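Local atomic coordinates of reticulocyte binding protein (Streptococcus agalactiae COH1, PDB entry 3FAW), a protein that probably hydrolyses alpha-1,6-glucosidic bonds of pullulan and related branched polysaccharides as a secreted, cell-wall-anchored streptococcal pullulanase. Residues T175-N180 with W185-D190; Q252-A257 with E371-I376; W675-A678 with K683-I686; E732-I737 with K758-L763. All blocks are in the same frame, centred on the assembly; numbering follows the deposited sequence.

How the contacts relate
The four contacts follow one another along the chain and sample three of its regions. Contact 1 is a hairpin of the carbohydrate-binding module, contact 2 fastens the loop between strands 241-242 and 269-273 to a helix of the TIM barrel, contact 3 lies on the way into helix 685-703, and contact 4 is buried in the C-terminal beta domain. The centres of contacts 1 and 2 are 34 Å apart. A separation of 32 Å divides the centres of contacts 2 and 3. Contacts 1 and 4 lie 73 Å apart between centres, on opposite sides of the chain's centre. None of their residues is a calcium ligand, although Lys165, Tyr202 and Lys363 bind one calcium jointly between module and barrel.

Contact 1: residues T175-N180 with W185-D190; sequences TPLVKN and WQTILD
Trp185 and Leu177 face each other across a beta hairpin of the CBM48 module, a beta-sandwich domain of the isoamylase type. Two backbone bonds tie the strands together near the turn: Val178 N to Gln186 O is almost straight (176°), and Gln186 N reaches Val178 O at 2.8 Å. Beyond this pair the strands diverge, Leu177 turning to Val158 of strand 157-164 and Thr187 to Ala148 of strand 146-151 for backbone hydrogen bonds, and side chains fill the widening gap.

The indole of Trp185 lies flat beneath Lys179, whose CB stands 3.5 Å from the centroid of the six-membered ring and only 3° off its normal. With CG anti to the backbone N (chi1 -169°), the lysine chain runs on over the indole until CD meets Trp185 CZ2 at 3.6 Å; a bend at chi3 then leads the ammonium away. A lysine suits this place because its methylenes cover the aromatic face while its charge stays at the surface. The ring edge is used too: Leu177 O lies 3.4 Å from Trp185 CE3, near the ring plane, and the indole N-H is satisfied by Ser152 O.

Leu177, branched and buried, turns CD2 to the backbone of Trp185, while its CG packs 3.7 Å from Thr187 CG2. Farther along, the methyl Thr175 CG2 meets Leu189 CD2 at 3.7 Å.

On the face of Val178, glutamine fits at 186 because its amide can both donate and accept: NE2 bonds to Ser149 OG, and Gln186 OE1 receives a water that also donates, at 2.8 Å, to Val178 O.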
loop_
_atom_site.group_PDB
_atom_site.type_symbol
_atom_site.label_atom_id
_atom_site.label_comp_id
_atom_site.label_asym_id
_atom_site.label_seq_id
_atom_site.Cartn_x
_atom_site.Cartn_y
_atom_site.Cartn_z
ATOM N N THR A 175 26.102 19.632 -18.541
ATOM C CA THR A 175 26.839 18.765 -19.460
ATOM C C THR A 175 25.878 17.942 -20.334
ATOM O O THR A 175 24.857 17.468 -19.841
ATOM C CB THR A 175 27.800 17.830 -18.680
ATOM O OG1 THR A 175 28.687 17.167 -19.588
ATOM C CG2 THR A 175 27.026 16.798 -17.858
ATOM N N PRO A 176 26.199 17.777 -21.634
ATOM C CA PRO A 176 25.326 17.011 -22.521
ATOM C C PRO A 176 25.572 15.509 -22.420
ATOM O O PRO A 176 26.720 15.080 -22.287
ATOM C CB PRO A 176 25.723 17.514 -23.909
ATOM C CG PRO A 176 27.164 17.844 -23.774
ATOM C CD PRO A 176 27.385 18.284 -22.351
ATOM N N LEU A 177 24.502 14.721 -22.477
ATOM C CA LEU A 177 24.616 13.263 -22.508
ATOM C C LEU A 177 24.606 12.763 -23.953
ATOM O O LEU A 177 24.173 13.480 -24.864
ATOM C CB LEU A 177 23.491 12.609 -21.694
ATOM C CG LEU A 177 23.691 12.631 -20.169
ATOM C CD1 LEU A 177 23.616 14.051 -19.632
ATOM C CD2 LEU A 177 22.683 11.730 -19.460
ATOM N N VAL A 178 25.093 11.535 -24.144
ATOM C CA VAL A 178 25.138 10.877 -25.455
ATOM C C VAL A 178 24.210 9.659 -25.475
ATOM O O VAL A 178 24.219 8.859 -24.544
ATOM C CB VAL A 178 26.572 10.403 -25.803
ATOM C CG1 VAL A 178 26.584 9.638 -27.126
ATOM C CG2 VAL A 178 27.529 11.583 -25.859
ATOM N N LYS A 179 23.440 9.519 -26.553
ATOM C CA LYS A 179 22.423 8.470 -26.678
ATOM C C LYS A 179 22.978 7.216 -27.350
ATOM O O LYS A 179 23.729 7.314 -28.317
ATOM C CB LYS A 179 21.242 8.989 -27.502
ATOM C CG LYS A 179 20.011 8.084 -27.481
ATOM C CD LYS A 179 18.923 8.565 -28.441
ATOM C CE LYS A 179 19.302 8.356 -29.896
ATOM N NZ LYS A 179 18.234 8.842 -30.813
ATOM N N ASN A 180 22.597 6.043 -26.842
ATOM C CA ASN A 180 22.959 4.766 -27.479
ATOM C C ASN A 180 21.798 4.207 -28.319
ATOM O O ASN A 180 20.761 4.858 -28.454
ATOM C CB ASN A 180 23.446 3.750 -26.434
ATOM C CG ASN A 180 22.330 3.223 -25.539
ATOM O OD1 ASN A 180 21.151 3.545 -25.717
ATOM N ND2 ASN A 180 22.708 2.405 -24.559
ATOM N N TRP A 185 20.462 7.663 -22.703
ATOM C CA TRP A 185 21.387 8.791 -22.673
ATOM C C TRP A 185 22.371 8.630 -21.523
ATOM O O TRP A 185 21.968 8.343 -20.401
ATOM C CB TRP A 185 20.614 10.096 -22.528
ATOM C CG TRP A 185 19.724 10.356 -23.688
ATOM C CD1 TRP A 185 18.466 9.857 -23.887
ATOM C CD2 TRP A 185 20.023 11.163 -24.830
ATOM N NE1 TRP A 185 17.963 10.312 -25.080
ATOM C CE2 TRP A 185 18.897 11.115 -25.679
ATOM C CE3 TRP A 185 21.132 11.922 -25.219
ATOM C CZ2 TRP A 185 18.845 11.804 -26.890
ATOM C CZ3 TRP A 185 21.081 12.603 -26.426
ATOM C CH2 TRP A 185 19.946 12.541 -27.246
ATOM N N GLN A 186 23.657 8.812 -21.811
ATOM C CA GLN A 186 24.716 8.529 -20.840
ATOM C C GLN A 186 25.831 9.578 -20.814
ATOM O O GLN A 186 26.125 10.224 -21.822
ATOM C CB GLN A 186 25.338 7.163 -21.138
ATOM C CG GLN A 186 24.337 6.025 -21.199
ATOM C CD GLN A 186 24.992 4.694 -21.465
ATOM O OE1 GLN A 186 25.636 4.504 -22.494
ATOM N NE2 GLN A 186 24.825 3.758 -20.540
ATOM N N THR A 187 26.441 9.733 -19.642
ATOM C CA THR A 187 27.683 10.489 -19.496
ATOM C C THR A 187 28.464 10.036 -18.262
ATOM O O THR A 187 27.978 9.231 -17.465
ATOM C CB THR A 187 27.438 12.011 -19.413
ATOM O OG1 THR A 187 28.690 12.699 -19.516
ATOM C CG2 THR A 187 26.750 12.397 -18.100
ATOM N N ILE A 188 29.683 10.552 -18.136
ATOM C CA ILE A 188 30.501 10.371 -16.941
ATOM C C ILE A 188 30.940 11.736 -16.419
ATOM O O ILE A 188 31.639 12.479 -17.116
ATOM C CB ILE A 188 31.749 9.516 -17.225
ATOM C CG1 ILE A 188 31.345 8.095 -17.625
ATOM C CG2 ILE A 188 32.658 9.474 -15.996
ATOM C CD1 ILE A 188 32.521 7.212 -17.982
ATOM N N LEU A 189 30.521 12.063 -15.197
ATOM C CA LEU A 189 30.923 13.313 -14.555
ATOM C C LEU A 189 32.308 13.127 -13.938
ATOM O O LEU A 189 32.608 12.073 -13.383
ATOM C CB LEU A 189 29.900 13.737 -13.490
ATOM C CG LEU A 189 28.422 13.727 -13.912
ATOM C CD1 LEU A 189 27.528 14.250 -12.793
ATOM C CD2 LEU A 189 28.204 14.536 -15.186
ATOM N N ASP A 190 33.160 14.142 -14.063
ATOM C CA ASP A 190 34.539 14.057 -13.575
ATOM C C ASP A 190 35.128 15.461 -13.362
ATOM O O ASP A 190 34.378 16.412 -13.160
ATOM C CB ASP A 190 35.386 13.191 -14.528
ATOM C CG ASP A 190 35.443 13.740 -15.947
ATOM O OD1 ASP A 190 35.094 14.918 -16.178
ATOM O OD2 ASP A 190 35.856 12.978 -16.841
HETATM O O HOH W 1 25.646 6.421 -24.848
#

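Contact 2: residues Q252-A257 with E371-I376; sequences QNLSFA and ELKQLI
Lys373 NZ is gripped by three groups, a salt bridge to Glu448 of helix 432-449 and hydrogen bonds to the carbonyl oxygens of Leu249 and Pro246, and the methylenes leading to it form a wall on which Leu254 packs. The fold here is the TIM barrel: Lys373 belongs to helix 367-381, the alpha element between barrel strands 312-315 and 385-390, whereas Leu254 sits in the irregular linker that precedes the first barrel strand. Lysine fits because its extended chain offers an apolar flank within a buried region and still carries its charge out to Glu448 and two linker carbonyls.

A chi1 of -169° swings the isobutyl fork of Leu254 off the linker and onto the helix, crossing the lysine chain at about a right angle. Leucine's two-pronged apolar end suits the place, since each methyl finds its own surface. One prong, Leu254 CD2, rests 3.8 Å from Lys373 CG. The other, CD1, comes 3.4 Å from the backbone atom Lys373 O and looks on to Ile376 CG2 at 4.3 Å. Phe449 touches both Lys373 and Ile376, so a second barrel helix borders the site. Next to Leu254 the linker is braced internally, as Ser255 OG donates to Asn253 O over 2.8 Å.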
loop_
_atom_site.group_PDB
_atom_site.type_symbol
_atom_site.label_atom_id
_atom_site.label_comp_id
_atom_site.label_asym_id
_atom_site.label_seq_id
_atom_site.Cartn_x
_atom_site.Cartn_y
_atom_site.Cartn_z
ATOM N N GLN A 252 26.535 -1.473 8.424
ATOM C CA GLN A 252 27.100 -2.271 7.338
ATOM C C GLN A 252 26.810 -3.772 7.464
ATOM O O GLN A 252 27.016 -4.525 6.510
ATOM C CB GLN A 252 28.610 -2.025 7.237
ATOM C CG GLN A 252 28.965 -0.601 6.820
ATOM C CD GLN A 252 28.465 -0.270 5.426
ATOM O OE1 GLN A 252 28.933 -0.837 4.440
ATOM N NE2 GLN A 252 27.502 0.642 5.340
ATOM N N ASN A 253 26.323 -4.198 8.629
ATOM C CA ASN A 253 25.912 -5.589 8.831
ATOM C C ASN A 253 24.395 -5.777 8.744
ATOM O O ASN A 253 23.863 -6.785 9.209
ATOM C CB ASN A 253 26.452 -6.122 10.174
ATOM C CG ASN A 253 25.925 -5.351 11.370
ATOM O OD1 ASN A 253 25.373 -4.258 11.224
ATOM N ND2 ASN A 253 26.109 -5.911 12.563
ATOM N N LEU A 254 23.703 -4.804 8.144
ATOM C CA LEU A 254 22.255 -4.874 7.972
ATOM C C LEU A 254 21.886 -6.195 7.301
ATOM O O LEU A 254 22.480 -6.573 6.291
ATOM C CB LEU A 254 21.749 -3.690 7.138
ATOM C CG LEU A 254 20.234 -3.471 7.072
ATOM C CD1 LEU A 254 19.676 -3.002 8.415
ATOM C CD2 LEU A 254 19.894 -2.475 5.965
ATOM N N SER A 255 20.920 -6.898 7.886
ATOM C CA SER A 255 20.509 -8.216 7.406
ATOM C C SER A 255 18.998 -8.317 7.454
ATOM O O SER A 255 18.339 -7.492 8.076
ATOM C CB SER A 255 21.111 -9.319 8.282
ATOM O OG SER A 255 22.499 -9.120 8.496
ATOM N N PHE A 256 18.451 -9.346 6.815
ATOM C CA PHE A 256 17.013 -9.599 6.874
ATOM C C PHE A 256 16.588 -10.064 8.261
ATOM O O PHE A 256 17.423 -10.448 9.088
ATOM C CB PHE A 256 16.598 -10.616 5.812
ATOM C CG PHE A 256 16.764 -10.107 4.414
ATOM C CD1 PHE A 256 15.914 -9.126 3.919
ATOM C CD2 PHE A 256 17.784 -10.584 3.601
ATOM C CE1 PHE A 256 16.065 -8.638 2.627
ATOM C CE2 PHE A 256 17.946 -10.099 2.308
ATOM C CZ PHE A 256 17.083 -9.124 1.820
ATOM N N ALA A 257 15.284 -10.023 8.510
ATOM C CA ALA A 257 14.748 -10.329 9.834
ATOM C C ALA A 257 15.049 -11.762 10.261
ATOM O O ALA A 257 15.227 -12.648 9.423
ATOM C CB ALA A 257 13.248 -10.081 9.867
ATOM N N GLU A 371 19.294 6.702 8.181
ATOM C CA GLU A 371 18.270 6.719 9.228
ATOM C C GLU A 371 17.230 5.595 9.102
ATOM O O GLU A 371 16.810 5.036 10.114
ATOM C CB GLU A 371 17.561 8.070 9.245
ATOM C CG GLU A 371 18.431 9.217 9.730
ATOM C CD GLU A 371 17.843 10.566 9.379
ATOM O OE1 GLU A 371 17.609 10.825 8.180
ATOM O OE2 GLU A 371 17.605 11.366 10.301
ATOM N N LEU A 372 16.812 5.270 7.876
ATOM C CA LEU A 372 15.861 4.169 7.669
ATOM C C LEU A 372 16.535 2.811 7.893
ATOM O O LEU A 372 15.941 1.910 8.481
ATOM C CB LEU A 372 15.216 4.228 6.276
ATOM C CG LEU A 372 14.156 3.146 5.984
ATOM C CD1 LEU A 372 13.036 3.160 7.035
ATOM C CD2 LEU A 372 13.568 3.302 4.582
ATOM N N LYS A 373 17.769 2.666 7.419
ATOM C CA LYS A 373 18.546 1.454 7.669
ATOM C C LYS A 373 18.725 1.185 9.165
ATOM O O LYS A 373 18.650 0.038 9.605
ATOM C CB LYS A 373 19.921 1.540 6.997
ATOM C CG LYS A 373 19.929 1.285 5.492
ATOM C CD LYS A 373 21.356 1.335 4.979
ATOM C CE LYS A 373 21.466 1.107 3.493
ATOM N NZ LYS A 373 22.862 0.703 3.130
ATOM N N GLN A 374 18.964 2.240 9.939
ATOM C CA GLN A 374 19.177 2.116 11.382
ATOM C C GLN A 374 17.896 1.689 12.096
ATOM O O GLN A 374 17.923 0.793 12.942
ATOM C CB GLN A 374 19.699 3.433 11.971
ATOM C CG GLN A 374 20.086 3.363 13.456
ATOM C CD GLN A 374 21.274 2.451 13.721
ATOM O OE1 GLN A 374 21.181 1.496 14.493
ATOM N NE2 GLN A 374 22.395 2.744 13.079
ATOM N N LEU A 375 16.782 2.330 11.754
ATOM C CA LEU A 375 15.472 1.928 12.261
ATOM C C LEU A 375 15.187 0.451 11.949
ATOM O O LEU A 375 14.710 -0.282 12.809
ATOM C CB LEU A 375 14.367 2.807 11.657
ATOM C CG LEU A 375 12.919 2.383 11.932
ATOM C CD1 LEU A 375 12.643 2.357 13.432
ATOM C CD2 LEU A 375 11.936 3.300 11.214
ATOM N N ILE A 376 15.486 0.028 10.721
ATOM C CA ILE A 376 15.225 -1.350 10.282
ATOM C C ILE A 376 16.132 -2.353 11.013
ATOM O O ILE A 376 15.689 -3.435 11.391
ATOM C CB ILE A 376 15.362 -1.485 8.744
ATOM C CG1 ILE A 376 14.186 -0.784 8.054
ATOM C CG2 ILE A 376 15.396 -2.946 8.329
ATOM C CD1 ILE A 376 14.293 -0.708 6.533
#

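Contact 3: residues W675-A678 with K683-I686; sequences WAAA and KHPI
His684, following Lys683 at the end of a short loop, turns its imidazole back onto Ala676 and Ala677 in a compact helix-loop-helix connection between helices 675-679 and 685-703. It occupies the N-cap position of the longer helix, in the part of the chain that follows the last strand of the TIM barrel. Its CG is anti to its own carbonyl carbon (chi1 -56°), an orientation that lays the ring against the preceding helix.

One face of the ring is met by Ala677 CA, 4.2 Å from the centroid of the His684 ring and 23° off the normal, a CH-pi contact with the helix backbone itself. Alanine is apt on this side because a single methyl lets a flat ring come so near the helix. Ala676 adds its own methyl: CB lies 3.7 Å from His684 CE1. The nearby Ala676 O approaches the ring obliquely.

Pro685 comes next and suits the first turn of a helix, where no amide hydrogen is needed for an intrahelical bond. Ile686 then turns to helix 590-609, touching Glu594, Glu595 and His598. Just beyond, a hydrogen bond between Ser687 OG and Ala677 O joins the two helices.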
loop_
_atom_site.group_PDB
_atom_site.type_symbol
_atom_site.label_atom_id
_atom_site.label_comp_id
_atom_site.label_asym_id
_atom_site.label_seq_id
_atom_site.Cartn_x
_atom_site.Cartn_y
_atom_site.Cartn_z
ATOM N N TRP A 675 -0.277 7.802 23.478
ATOM C CA TRP A 675 0.570 6.943 24.315
ATOM C C TRP A 675 0.039 6.756 25.734
ATOM O O TRP A 675 0.183 5.671 26.315
ATOM C CB TRP A 675 2.013 7.456 24.333
ATOM C CG TRP A 675 2.724 7.075 23.094
ATOM C CD1 TRP A 675 2.940 7.857 22.001
ATOM C CD2 TRP A 675 3.270 5.791 22.787
ATOM N NE1 TRP A 675 3.604 7.146 21.038
ATOM C CE2 TRP A 675 3.821 5.873 21.494
ATOM C CE3 TRP A 675 3.355 4.578 23.486
ATOM C CZ2 TRP A 675 4.448 4.787 20.880
ATOM C CZ3 TRP A 675 3.978 3.501 22.875
ATOM C CH2 TRP A 675 4.515 3.614 21.584
ATOM N N ALA A 676 -0.576 7.801 26.280
ATOM C CA ALA A 676 -1.225 7.715 27.590
ATOM C C ALA A 676 -2.346 6.677 27.567
ATOM O O ALA A 676 -2.413 5.801 28.432
ATOM C CB ALA A 676 -1.768 9.074 28.003
ATOM N N ALA A 677 -3.220 6.782 26.568
ATOM C CA ALA A 677 -4.320 5.834 26.393
ATOM C C ALA A 677 -3.811 4.403 26.207
ATOM O O ALA A 677 -4.450 3.451 26.652
ATOM C CB ALA A 677 -5.193 6.246 25.198
ATOM N N ALA A 678 -2.660 4.263 25.549
ATOM C CA ALA A 678 -2.051 2.964 25.295
ATOM C C ALA A 678 -1.298 2.380 26.498
ATOM O O ALA A 678 -1.285 1.167 26.672
ATOM C CB ALA A 678 -1.114 3.054 24.090
ATOM N N LYS A 683 -4.416 6.491 34.559
ATOM C CA LYS A 683 -5.252 7.535 33.951
ATOM C C LYS A 683 -6.263 6.988 32.950
ATOM O O LYS A 683 -7.332 7.574 32.772
ATOM C CB LYS A 683 -4.391 8.590 33.251
ATOM C CG LYS A 683 -3.387 9.294 34.151
ATOM C CD LYS A 683 -2.972 10.650 33.576
ATOM C CE LYS A 683 -1.500 10.969 33.819
ATOM N NZ LYS A 683 -0.986 10.487 35.130
ATOM N N HIS A 684 -5.913 5.886 32.285
ATOM C CA HIS A 684 -6.763 5.288 31.252
ATOM C C HIS A 684 -6.877 3.769 31.434
ATOM O O HIS A 684 -6.306 3.002 30.656
ATOM C CB HIS A 684 -6.211 5.617 29.860
ATOM C CG HIS A 684 -6.045 7.083 29.605
ATOM N ND1 HIS A 684 -4.939 7.789 30.025
ATOM C CD2 HIS A 684 -6.842 7.975 28.970
ATOM C CE1 HIS A 684 -5.063 9.054 29.662
ATOM N NE2 HIS A 684 -6.209 9.194 29.021
ATOM N N PRO A 685 -7.626 3.328 32.462
ATOM C CA PRO A 685 -7.739 1.902 32.780
ATOM C C PRO A 685 -8.483 1.050 31.735
ATOM O O PRO A 685 -8.174 -0.134 31.594
ATOM C CB PRO A 685 -8.491 1.899 34.117
ATOM C CG PRO A 685 -9.258 3.160 34.121
ATOM C CD PRO A 685 -8.407 4.157 33.399
ATOM N N ILE A 686 -9.441 1.637 31.015
ATOM C CA ILE A 686 -10.217 0.894 30.010
ATOM C C ILE A 686 -9.397 0.565 28.744
ATOM O O ILE A 686 -9.398 -0.576 28.275
ATOM C CB ILE A 686 -11.507 1.656 29.617
ATOM C CG1 ILE A 686 -12.428 1.795 30.834
ATOM C CG2 ILE A 686 -12.242 0.939 28.487
ATOM C CD1 ILE A 686 -13.662 2.645 30.591
#

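Contact 4: residues E732-I737 with K758-L763; sequences EKDLVI and KARNVL
Val736 and Arg760 mark the closest backbone approach, yet their CA atoms are 7.8 Å apart, so the two segments meet through side chains. The first is broken at Leu735, where psi falls to 7°: residues 733-734 pair with strand 542-543, whereas strand 736-742 bonds to strand 748-754. Strand 760-763 is an edge strand paired with 800-803.

Arg760 spans the gap. Its chain bends twice, at chi2 and chi3, bringing the guanidinium end-on to Asp734, with Arg760 NH1 3.2 Å from Asp734 OD1, and NH2 3.3 Å from OD2. Both oxygens lie almost exactly in the guanidinium plane, but the two flat groups are twisted by 31°, and each oxygen is therefore approached on its syn side from outside the carboxylate plane. Asp734 OD1 also receives Leu735 N (2.8 Å) on its anti lone pair; OD2 also accepts from Lys731 N. These bonds fix the rotation of the carboxylate.

This buried ion pair ties the 542-543/733-734 ladder to strand 760-763 in the C-terminal beta domain that pullulanases of the alpha-amylase family carry after the barrel. Arginine suits the place because its several N-H groups can serve more than one acid: NH1 also forms a salt bridge with Asp756 and NH2 one with Asp729, so three acids surround one cation, whose charge they would offset.

Val736 covers one guanidinium face, CG1 lying 3.5 Å from Arg760 CZ and off-centre toward the rim. The other methyl, Val736 CG2, passes Val762 CG2 at 4.1 Å, joining the five-stranded and three-stranded sheets of the domain, and Val762 in turn touches Phe752.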
loop_
_atom_site.group_PDB
_atom_site.type_symbol
_atom_site.label_atom_id
_atom_site.label_comp_id
_atom_site.label_asym_id
_atom_site.label_seq_id
_atom_site.Cartn_x
_atom_site.Cartn_y
_atom_site.Cartn_z
ATOM N N GLU A 732 -30.072 -19.052 12.254
ATOM C CA GLU A 732 -29.268 -18.994 11.022
ATOM C C GLU A 732 -28.469 -17.690 10.944
ATOM O O GLU A 732 -27.280 -17.711 10.635
ATOM C CB GLU A 732 -30.133 -19.176 9.768
ATOM C CG GLU A 732 -29.319 -19.473 8.510
ATOM C CD GLU A 732 -30.172 -19.865 7.311
ATOM O OE1 GLU A 732 -31.387 -19.569 7.300
ATOM O OE2 GLU A 732 -29.616 -20.470 6.367
ATOM N N LYS A 733 -29.131 -16.569 11.230
ATOM C CA LYS A 733 -28.452 -15.289 11.442
ATOM C C LYS A 733 -28.421 -15.016 12.939
ATOM O O LYS A 733 -29.469 -15.016 13.587
ATOM C CB LYS A 733 -29.177 -14.151 10.722
ATOM C CG LYS A 733 -29.149 -14.252 9.203
ATOM C CD LYS A 733 -29.807 -13.040 8.568
ATOM C CE LYS A 733 -29.670 -13.053 7.058
ATOM N NZ LYS A 733 -30.264 -11.833 6.441
ATOM N N ASP A 734 -27.236 -14.802 13.501
ATOM C CA ASP A 734 -27.125 -14.622 14.952
ATOM C C ASP A 734 -25.954 -13.725 15.360
ATOM O O ASP A 734 -25.219 -13.220 14.503
ATOM C CB ASP A 734 -27.030 -15.992 15.641
ATOM C CG ASP A 734 -27.892 -16.080 16.889
ATOM O OD1 ASP A 734 -27.931 -15.089 17.648
ATOM O OD2 ASP A 734 -28.523 -17.143 17.110
ATOM N N LEU A 735 -25.823 -13.511 16.674
ATOM C CA LEU A 735 -24.786 -12.653 17.269
ATOM C C LEU A 735 -23.853 -13.410 18.219
ATOM O O LEU A 735 -23.030 -12.802 18.900
ATOM C CB LEU A 735 -25.442 -11.503 18.042
ATOM C CG LEU A 735 -26.272 -10.504 17.235
ATOM C CD1 LEU A 735 -27.074 -9.616 18.170
ATOM C CD2 LEU A 735 -25.383 -9.669 16.329
ATOM N N VAL A 736 -23.987 -14.732 18.273
ATOM C CA VAL A 736 -23.055 -15.573 19.030
ATOM C C VAL A 736 -22.489 -16.643 18.101
ATOM O O VAL A 736 -23.191 -17.142 17.220
ATOM C CB VAL A 736 -23.726 -16.222 20.276
ATOM C CG1 VAL A 736 -25.032 -16.874 19.906
ATOM C CG2 VAL A 736 -22.780 -17.238 20.944
ATOM N N ILE A 737 -21.215 -16.970 18.285
ATOM C CA ILE A 737 -20.572 -18.030 17.511
ATOM C C ILE A 737 -19.490 -18.719 18.343
ATOM O O ILE A 737 -18.861 -18.102 19.202
ATOM C CB ILE A 737 -19.972 -17.490 16.173
ATOM C CG1 ILE A 737 -19.670 -18.642 15.207
ATOM C CG2 ILE A 737 -18.714 -16.655 16.421
ATOM C CD1 ILE A 737 -19.351 -18.182 13.802
ATOM N N LYS A 758 -27.417 -9.929 25.644
ATOM C CA LYS A 758 -27.914 -10.744 26.752
ATOM C C LYS A 758 -27.041 -11.989 26.859
ATOM O O LYS A 758 -26.363 -12.359 25.901
ATOM C CB LYS A 758 -29.370 -11.158 26.513
ATOM C CG LYS A 758 -29.588 -11.937 25.223
ATOM C CD LYS A 758 -31.017 -12.415 25.079
ATOM C CE LYS A 758 -31.210 -13.137 23.756
ATOM N NZ LYS A 758 -32.491 -13.880 23.725
ATOM N N ALA A 759 -27.064 -12.633 28.022
ATOM C CA ALA A 759 -26.340 -13.886 28.216
ATOM C C ALA A 759 -26.883 -14.966 27.280
ATOM O O ALA A 759 -28.071 -14.954 26.933
ATOM C CB ALA A 759 -26.442 -14.340 29.666
ATOM N N ARG A 760 -26.006 -15.879 26.855
ATOM C CA ARG A 760 -26.383 -16.977 25.960
ATOM C C ARG A 760 -25.788 -18.298 26.425
ATOM O O ARG A 760 -24.607 -18.365 26.769
ATOM C CB ARG A 760 -25.921 -16.702 24.526
ATOM C CG ARG A 760 -26.489 -15.436 23.896
ATOM C CD ARG A 760 -27.984 -15.541 23.619
ATOM N NE ARG A 760 -28.282 -16.509 22.564
ATOM C CZ ARG A 760 -28.204 -16.264 21.256
ATOM N NH1 ARG A 760 -27.825 -15.076 20.805
ATOM N NH2 ARG A 760 -28.503 -17.217 20.384
ATOM N N ASN A 761 -26.617 -19.339 26.432
ATOM C CA ASN A 761 -26.163 -20.706 26.683
ATOM C C ASN A 761 -25.729 -21.340 25.369
ATOM O O ASN A 761 -26.525 -21.424 24.432
ATOM C CB ASN A 761 -27.283 -21.538 27.325
ATOM C CG ASN A 761 -26.887 -22.997 27.552
ATOM O OD1 ASN A 761 -26.817 -23.788 26.610
ATOM N ND2 ASN A 761 -26.662 -23.362 28.808
ATOM N N VAL A 762 -24.471 -21.767 25.299
ATOM C CA VAL A 762 -23.940 -22.467 24.126
ATOM C C VAL A 762 -23.927 -23.976 24.378
ATOM O O VAL A 762 -23.232 -24.456 25.275
ATOM C CB VAL A 762 -22.511 -21.991 23.787
ATOM C CG1 VAL A 762 -21.944 -22.781 22.614
ATOM C CG2 VAL A 762 -22.507 -20.500 23.469
ATOM N N LEU A 763 -24.692 -24.717 23.578
ATOM C CA LEU A 763 -24.795 -26.172 23.717
ATOM C C LEU A 763 -23.544 -26.879 23.170
ATOM O O LEU A 763 -23.069 -26.560 22.082
ATOM C CB LEU A 763 -26.052 -26.673 22.996
ATOM C CG LEU A 763 -26.389 -28.166 23.042
ATOM C CD1 LEU A 763 -26.508 -28.689 24.474
ATOM C CD2 LEU A 763 -27.677 -28.413 22.276
#